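PDB 2WTB: fatty acid multifunctional protein (atmfp2) from Arabidopsis thaliana, which catalyses the hydration of long-chain enoyl-CoA and the oxidation of 3-hydroxyacyl-CoA in plant peroxisomal fatty acid beta-oxidation. Local coordinates for residues G7-E12 with K40-E45; K346-G351 with G382-E387. All blocks are in the same frame, centred on the assembly; numbering follows the deposited sequence.

Interaction 1: residues G7-E12 with K40-E45; sequences GKTVME and KSNYEE
T9 and N42 join the edge strand to the helix that packs on it through one hydrogen bond: N42 ND2 donates to T9 OG1 at 2.7 Å. The bond is short but bent, with an N-H...O angle of 136°, and the hydroxyl is tilted 24° from the amide plane. Next along the same face of the strand, M11 runs antiparallel to the N42 side chain, alongside it. Its CB rests 3.7 Å from N42 OD1, and its methyl CE reaches N42 CB at 3.6 Å. That methyl also comes within 3.4 Å of the backbone O of N42. The methionine gets there because its chain is extended through chi1 and chi2 and then bends at chi3 (-88°), turning CE back over the helix. A flexible, unbranched side chain suits this place, since it can follow the curve of a helix turn.

Around this pair, I21 of strand 18-24 touches both M11 and N42, while V35 and N38 of the same helix touch T9. Backbone bonds of K8, V10 and E12 to I24, T22 and V20 fix the strand in its antiparallel ladder, with V10 facing away from the helix. One residue on from N42, Y43 packs on I55 and I57 and bonds to S105 OG. Strands 18-24 and 54-59 of the hydratase domain are parallel neighbours, and helix 33-46, lying between them in the chain, forms their beta-alpha-beta crossover. An alanine in place of N42 removes the whole amide, which would probably leave the T9 hydroxyl without this donor and M11 CB without the group it rests on. Chemically, the seam is mixed: one bent amide-hydroxyl bond helps to orient the N42 amide, and the CB and methyl of M11 pack beside it at a partly exposed margin.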
ATOM      1  N   GLY A   7      16.804  -4.831  20.785  1.00 68.19           N
ATOM      2  CA  GLY A   7      18.158  -4.639  20.295  1.00 67.36           C
ATOM      3  C   GLY A   7      19.065  -4.010  21.336  1.00 66.45           C
ATOM      4  O   GLY A   7      18.714  -3.935  22.513  1.00 74.59           O
ATOM      5  N   LYS A   8      20.235  -3.549  20.901  1.00 89.62           N
ATOM      6  CA  LYS A   8      21.207  -2.966  21.816  1.00 67.66           C
ATOM      7  C   LYS A   8      22.028  -1.865  21.151  1.00 63.86           C
ATOM      8  O   LYS A   8      21.745  -1.460  20.024  1.00 63.22           O
ATOM      9  CB  LYS A   8      22.145  -4.051  22.346  1.00 56.18           C
ATOM     10  CG  LYS A   8      23.001  -4.701  21.268  1.00 56.49           C
ATOM     11  CD  LYS A   8      23.914  -5.777  21.847  1.00 64.72           C
ATOM     12  CE  LYS A   8      24.647  -6.537  20.746  1.00 68.06           C
ATOM     13  NZ  LYS A   8      25.630  -7.517  21.286  1.00 63.45           N
ATOM     14  N   THR A   9      23.038  -1.384  21.869  1.00 52.89           N
ATOM     15  CA  THR A   9      24.015  -0.453  21.317  1.00 57.83           C
ATOM     16  C   THR A   9      25.387  -0.769  21.893  1.00 72.09           C
ATOM     17  O   THR A   9      25.502  -1.188  23.043  1.00 80.32           O
ATOM     18  CB  THR A   9      23.681   1.009  21.654  1.00 65.59           C
ATOM     19  OG1 THR A   9      23.832   1.223  23.063  1.00 62.67           O
ATOM     20  CG2 THR A   9      22.259   1.353  21.232  1.00 71.92           C
ATOM     21  N   VAL A  10      26.425  -0.568  21.091  1.00 69.72           N
ATOM     22  CA  VAL A  10      27.792  -0.765  21.554  1.00 59.35           C
ATOM     23  C   VAL A  10      28.581   0.533  21.424  1.00 61.09           C
ATOM     24  O   VAL A  10      28.569   1.170  20.371  1.00 70.17           O
ATOM     25  CB  VAL A  10      28.503  -1.880  20.763  1.00 64.00           C
ATOM     26  CG1 VAL A  10      29.995  -1.877  21.064  1.00 61.61           C
ATOM     27  CG2 VAL A  10      27.887  -3.239  21.080  1.00 58.18           C
ATOM     28  N   MET A  11      29.256   0.926  22.499  1.00 56.39           N
ATOM     29  CA  MET A  11      30.064   2.143  22.484  1.00 57.86           C
ATOM     30  C   MET A  11      31.547   1.828  22.644  1.00 63.44           C
ATOM     31  O   MET A  11      31.934   1.047  23.513  1.00 62.64           O
ATOM     32  CB  MET A  11      29.610   3.112  23.580  1.00 58.29           C
ATOM     33  CG  MET A  11      30.576   4.260  23.833  1.00 59.12           C
ATOM     34  SD  MET A  11      30.099   5.292  25.238  1.00 73.94           S
ATOM     35  CE  MET A  11      29.032   6.484  24.446  1.00 77.18           C
ATOM     36  N   GLU A  12      32.369   2.439  21.798  1.00 67.06           N
ATOM     37  CA  GLU A  12      33.814   2.254  21.862  1.00 68.13           C
ATOM     38  C   GLU A  12      34.534   3.595  21.777  1.00 61.94           C
ATOM     39  O   GLU A  12      34.250   4.407  20.899  1.00 60.01           O
ATOM     40  CB  GLU A  12      34.284   1.322  20.744  1.00 74.08           C
ATOM     41  CG  GLU A  12      33.658  -0.062  20.806  1.00 92.75           C
ATOM     42  CD  GLU A  12      34.135  -0.970  19.693  1.00103.51           C
ATOM     43  OE1 GLU A  12      34.859  -0.484  18.799  1.00114.87           O
ATOM     44  OE2 GLU A  12      33.785  -2.171  19.712  1.00 99.81           O
ATOM     45  N   LYS A  40      20.941   6.119  26.283  1.00 70.99           N
ATOM     46  CA  LYS A  40      20.924   6.993  27.448  1.00 62.13           C
ATOM     47  C   LYS A  40      22.114   6.697  28.353  1.00 68.35           C
ATOM     48  O   LYS A  40      22.830   7.606  28.767  1.00 79.00           O
ATOM     49  CB  LYS A  40      19.612   6.825  28.219  1.00 53.67           C
ATOM     50  CG  LYS A  40      19.538   7.602  29.527  1.00 58.46           C
ATOM     51  CD  LYS A  40      18.180   7.412  30.191  1.00 73.21           C
ATOM     52  CE  LYS A  40      18.056   8.210  31.482  1.00 75.87           C
ATOM     53  NZ  LYS A  40      18.690   7.523  32.642  1.00 80.09           N
ATOM     54  N   SER A  41      22.322   5.419  28.653  1.00 62.40           N
ATOM     55  CA  SER A  41      23.442   5.005  29.491  1.00 60.36           C
ATOM     56  C   SER A  41      24.763   5.375  28.832  1.00 58.68           C
ATOM     57  O   SER A  41      25.662   5.912  29.480  1.00 56.20           O
ATOM     58  CB  SER A  41      23.389   3.500  29.760  1.00 73.30           C
ATOM     59  OG  SER A  41      22.227   3.156  30.495  1.00 90.27           O
ATOM     60  N   ASN A  42      24.872   5.081  27.540  1.00 58.58           N
ATOM     61  CA  ASN A  42      26.052   5.452  26.771  1.00 66.96           C
ATOM     62  C   ASN A  42      26.433   6.899  27.032  1.00 75.18           C
ATOM     63  O   ASN A  42      27.577   7.201  27.379  1.00 77.23           O
ATOM     64  CB  ASN A  42      25.804   5.255  25.274  1.00 69.05           C
ATOM     65  CG  ASN A  42      25.848   3.801  24.858  1.00 68.99           C
ATOM     66  OD1 ASN A  42      26.500   2.977  25.498  1.00 74.04           O
ATOM     67  ND2 ASN A  42      25.156   3.478  23.770  1.00 61.57           N
ATOM     68  N   TYR A  43      25.459   7.791  26.873  1.00 63.45           N
ATOM     69  CA  TYR A  43      25.704   9.223  26.998  1.00 62.84           C
ATOM     70  C   TYR A  43      26.075   9.640  28.416  1.00 63.38           C
ATOM     71  O   TYR A  43      26.987  10.442  28.617  1.00 61.68           O
ATOM     72  CB  TYR A  43      24.509  10.031  26.476  1.00 46.59           C
ATOM     73  CG  TYR A  43      24.638  10.384  25.010  1.00 55.93           C
ATOM     74  CD1 TYR A  43      25.254  11.566  24.613  1.00 58.69           C
ATOM     75  CD2 TYR A  43      24.170   9.529  24.022  1.00 58.20           C
ATOM     76  CE1 TYR A  43      25.388  11.893  23.276  1.00 54.46           C
ATOM     77  CE2 TYR A  43      24.300   9.849  22.681  1.00 62.70           C
ATOM     78  CZ  TYR A  43      24.910  11.032  22.315  1.00 57.01           C
ATOM     79  OH  TYR A  43      25.044  11.356  20.985  1.00 50.59           O
ATOM     80  N   GLU A  44      25.374   9.088  29.398  1.00 65.40           N
ATOM     81  CA  GLU A  44      25.650   9.418  30.788  1.00 69.95           C
ATOM     82  C   GLU A  44      27.083   9.050  31.144  1.00 70.31           C
ATOM     83  O   GLU A  44      27.713   9.703  31.974  1.00 79.53           O
ATOM     84  CB  GLU A  44      24.658   8.719  31.717  1.00 65.23           C
ATOM     85  CG  GLU A  44      23.226   9.183  31.520  1.00 66.30           C
ATOM     86  CD  GLU A  44      22.253   8.484  32.442  1.00 82.11           C
ATOM     87  OE1 GLU A  44      22.683   7.574  33.183  1.00 92.29           O
ATOM     88  OE2 GLU A  44      21.057   8.847  32.424  1.00 81.40           O
ATOM     89  N   GLU A  45      27.597   8.007  30.501  1.00 60.11           N
ATOM     90  CA  GLU A  45      28.978   7.590  30.706  1.00 66.69           C
ATOM     91  C   GLU A  45      29.944   8.496  29.953  1.00 67.16           C
ATOM     92  O   GLU A  45      30.931   8.972  30.516  1.00 75.41           O
ATOM     93  CB  GLU A  45      29.175   6.136  30.267  1.00 72.20           C
ATOM     94  CG  GLU A  45      30.635   5.716  30.170  1.00 72.99           C
ATOM     95  CD  GLU A  45      30.807   4.257  29.789  1.00 74.47           C
ATOM     96  OE1 GLU A  45      29.789   3.535  29.712  1.00 69.90           O
ATOM     97  OE2 GLU A  45      31.961   3.831  29.570  1.00 72.39           O
TER

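Interaction 2: residues K346-G351 with G382-E387; sequences KFLEAG and GSLDYE
L348 sets its two methyls against the flat peptide that joins G382 to S383. CD2 stands above the plane of that peptide, 3.9 Å from S383 N, whereas CD1 lies closer to the plane, 4.0 Å from the same S383 N, with G382 CA its next neighbour at 4.2 Å. The other flat group of note, the ring of Y386, lies beyond the contact and touches nothing of 346-351: it meets Y416 with planes about 10° apart and F389 edge-to-face, tying the far end of the segment to neighbouring parts of the domain.

The apolar core of the contact is leucine on leucine. L384 CD2 comes within 3.6 Å of L348 CD2 and also touches L348 CB at 3.7 Å, the two side chains crossing at a slant. L348 has CG anti to its own backbone N (chi1 172°), which carries both methyls out from the helix to the strand end. G382 leaves room for L348, since the position a CB would take lies 3.4 Å from L348 CD1.

Just beyond, the chain leaves strand 380-383 through an ST turn: S383 OG accepts from D385 N at 3.0 Å, and is also bonded to S388 OG. E342, in the loop after strand 338-341, bonds to the backbone of S383 and touches both leucines. Helix 345-361 lies in the crossover from strand 338-341 to its parallel neighbour 380-383, the edge strand of the NAD-binding domain, right-handed as is usual in Rossmann-type folds. No hydrogen bond or charge pair spans the two segments: between them the join is van der Waals contact of L348 with L384 and with the G382-S383 backbone, while the polar bonds shape the turn that follows.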
ATOM      1  N   LYS A 346      -0.152  -8.502 -37.543  1.00109.53           N
ATOM      2  CA  LYS A 346      -0.767  -7.236 -37.163  1.00117.32           C
ATOM      3  C   LYS A 346      -0.991  -7.166 -35.658  1.00126.94           C
ATOM      4  O   LYS A 346      -0.577  -6.208 -35.004  1.00133.22           O
ATOM      5  CB  LYS A 346      -2.094  -7.034 -37.899  1.00113.14           C
ATOM      6  CG  LYS A 346      -2.790  -5.721 -37.570  1.00107.01           C
ATOM      7  CD  LYS A 346      -4.096  -5.573 -38.335  1.00 99.01           C
ATOM      8  N   PHE A 347      -1.646  -8.185 -35.115  1.00125.63           N
ATOM      9  CA  PHE A 347      -1.933  -8.239 -33.687  1.00122.86           C
ATOM     10  C   PHE A 347      -0.649  -8.226 -32.864  1.00106.35           C
ATOM     11  O   PHE A 347      -0.602  -7.649 -31.777  1.00100.69           O
ATOM     12  CB  PHE A 347      -2.761  -9.482 -33.356  1.00129.84           C
ATOM     13  CG  PHE A 347      -4.077  -9.540 -34.079  1.00138.71           C
ATOM     14  CD1 PHE A 347      -4.153 -10.042 -35.367  1.00142.95           C
ATOM     15  CD2 PHE A 347      -5.238  -9.094 -33.468  1.00140.89           C
ATOM     16  CE1 PHE A 347      -5.362 -10.097 -36.034  1.00146.38           C
ATOM     17  CE2 PHE A 347      -6.450  -9.147 -34.130  1.00142.08           C
ATOM     18  CZ  PHE A 347      -6.513  -9.648 -35.414  1.00144.68           C
ATOM     19  N   LEU A 348       0.391  -8.863 -33.390  1.00 92.39           N
ATOM     20  CA  LEU A 348       1.687  -8.890 -32.722  1.00 92.25           C
ATOM     21  C   LEU A 348       2.301  -7.496 -32.662  1.00 96.81           C
ATOM     22  O   LEU A 348       2.590  -6.981 -31.581  1.00 89.25           O
ATOM     23  CB  LEU A 348       2.640  -9.847 -33.436  1.00 89.05           C
ATOM     24  CG  LEU A 348       4.083  -9.820 -32.931  1.00 96.63           C
ATOM     25  CD1 LEU A 348       4.139 -10.119 -31.439  1.00 93.12           C
ATOM     26  CD2 LEU A 348       4.947 -10.796 -33.712  1.00102.42           C
ATOM     27  N   GLU A 349       2.499  -6.892 -33.830  1.00100.83           N
ATOM     28  CA  GLU A 349       3.066  -5.553 -33.915  1.00100.00           C
ATOM     29  C   GLU A 349       2.206  -4.554 -33.149  1.00 98.98           C
ATOM     30  O   GLU A 349       2.685  -3.502 -32.727  1.00103.02           O
ATOM     31  CB  GLU A 349       3.205  -5.122 -35.376  1.00108.40           C
ATOM     32  N   ALA A 350       0.934  -4.892 -32.975  1.00 96.14           N
ATOM     33  CA  ALA A 350       0.018  -4.056 -32.210  1.00100.85           C
ATOM     34  C   ALA A 350       0.354  -4.117 -30.725  1.00106.86           C
ATOM     35  O   ALA A 350       0.513  -3.085 -30.072  1.00110.00           O
ATOM     36  CB  ALA A 350      -1.420  -4.492 -32.448  1.00 99.19           C
ATOM     37  N   GLY A 351       0.463  -5.333 -30.198  1.00105.88           N
ATOM     38  CA  GLY A 351       0.791  -5.535 -28.798  1.00104.22           C
ATOM     39  C   GLY A 351       2.123  -4.921 -28.417  1.00 96.17           C
ATOM     40  O   GLY A 351       2.223  -4.191 -27.430  1.00 91.34           O
ATOM     41  N   GLY A 382       9.273 -10.431 -29.645  1.00 83.00           N
ATOM     42  CA  GLY A 382       8.037 -10.925 -30.222  1.00 88.12           C
ATOM     43  C   GLY A 382       8.194 -12.275 -30.893  1.00 98.89           C
ATOM     44  O   GLY A 382       9.311 -12.744 -31.112  1.00103.40           O
ATOM     45  N   SER A 383       7.066 -12.898 -31.221  1.00102.11           N
ATOM     46  CA  SER A 383       7.068 -14.199 -31.879  1.00 97.16           C
ATOM     47  C   SER A 383       5.661 -14.635 -32.274  1.00 99.17           C
ATOM     48  O   SER A 383       4.691 -14.347 -31.575  1.00 97.76           O
ATOM     49  CB  SER A 383       7.704 -15.259 -30.977  1.00 85.07           C
ATOM     50  OG  SER A 383       7.552 -16.552 -31.534  1.00 81.74           O
ATOM     51  N   LEU A 384       5.560 -15.327 -33.402  1.00100.30           N
ATOM     52  CA  LEU A 384       4.291 -15.886 -33.847  1.00 99.82           C
ATOM     53  C   LEU A 384       4.383 -17.407 -33.840  1.00108.40           C
ATOM     54  O   LEU A 384       3.626 -18.090 -34.530  1.00111.94           O
ATOM     55  CB  LEU A 384       3.945 -15.386 -35.252  1.00 99.07           C
ATOM     56  CG  LEU A 384       3.761 -13.876 -35.435  1.00 94.21           C
ATOM     57  CD1 LEU A 384       3.612 -13.525 -36.907  1.00 86.14           C
ATOM     58  CD2 LEU A 384       2.564 -13.373 -34.644  1.00 98.55           C
ATOM     59  N   ASP A 385       5.318 -17.928 -33.050  1.00110.43           N
ATOM     60  CA  ASP A 385       5.585 -19.362 -33.005  1.00115.72           C
ATOM     61  C   ASP A 385       5.720 -19.856 -31.565  1.00105.83           C
ATOM     62  O   ASP A 385       5.762 -19.058 -30.628  1.00105.12           O
ATOM     63  CB  ASP A 385       6.860 -19.679 -33.792  1.00132.51           C
ATOM     64  CG  ASP A 385       7.022 -21.161 -34.072  1.00148.22           C
ATOM     65  OD1 ASP A 385       6.026 -21.906 -33.945  1.00156.28           O
ATOM     66  OD2 ASP A 385       8.144 -21.580 -34.425  1.00150.90           O
ATOM     67  N   TYR A 386       5.789 -21.172 -31.396  1.00 98.51           N
ATOM     68  CA  TYR A 386       5.918 -21.775 -30.073  1.00 93.90           C
ATOM     69  C   TYR A 386       7.316 -22.330 -29.818  1.00 97.23           C
ATOM     70  O   TYR A 386       7.671 -22.626 -28.678  1.00 98.18           O
ATOM     71  CB  TYR A 386       4.893 -22.895 -29.887  1.00 87.62           C
ATOM     72  CG  TYR A 386       3.514 -22.429 -29.476  1.00 79.51           C
ATOM     73  CD1 TYR A 386       3.317 -21.748 -28.282  1.00 71.09           C
ATOM     74  CD2 TYR A 386       2.407 -22.694 -30.270  1.00 78.79           C
ATOM     75  CE1 TYR A 386       2.057 -21.330 -27.898  1.00 66.16           C
ATOM     76  CE2 TYR A 386       1.143 -22.282 -29.894  1.00 75.36           C
ATOM     77  CZ  TYR A 386       0.974 -21.601 -28.708  1.00 72.52           C
ATOM     78  OH  TYR A 386      -0.285 -21.189 -28.333  1.00 80.58           O
ATOM     79  N   GLU A 387       8.104 -22.478 -30.877  1.00104.53           N
ATOM     80  CA  GLU A 387       9.438 -23.064 -30.754  1.00111.32           C
ATOM     81  C   GLU A 387      10.348 -22.253 -29.836  1.00105.04           C
ATOM     82  O   GLU A 387      11.405 -22.725 -29.418  1.00102.28           O
ATOM     83  CB  GLU A 387      10.086 -23.233 -32.130  1.00122.46           C
ATOM     84  CG  GLU A 387       9.477 -24.349 -32.962  1.00130.39           C
ATOM     85  CD  GLU A 387       9.561 -25.700 -32.274  1.00134.17           C
ATOM     86  OE1 GLU A 387       8.689 -26.555 -32.534  1.00136.62           O
ATOM     87  OE2 GLU A 387      10.495 -25.906 -31.470  1.00132.74           O
TER

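Interactions 1 and 2 follow one another along the chain, interaction 1 being complete before interaction 2 begins, and they lie on opposite sides of its centre. Their centres are 63 Å apart and their nearest atoms about 50 Å. Each joins a helix of a beta-alpha-beta crossover to an outermost strand of its sheet, interaction 1 in the hydratase part and interaction 2 in the NAD-binding part of the dehydrogenase. The first uses an amide-hydroxyl bond with methionine packing, the second apolar contact. Both lie away from the predicted active-site residues E119 and E139, which belong to the hydratase half.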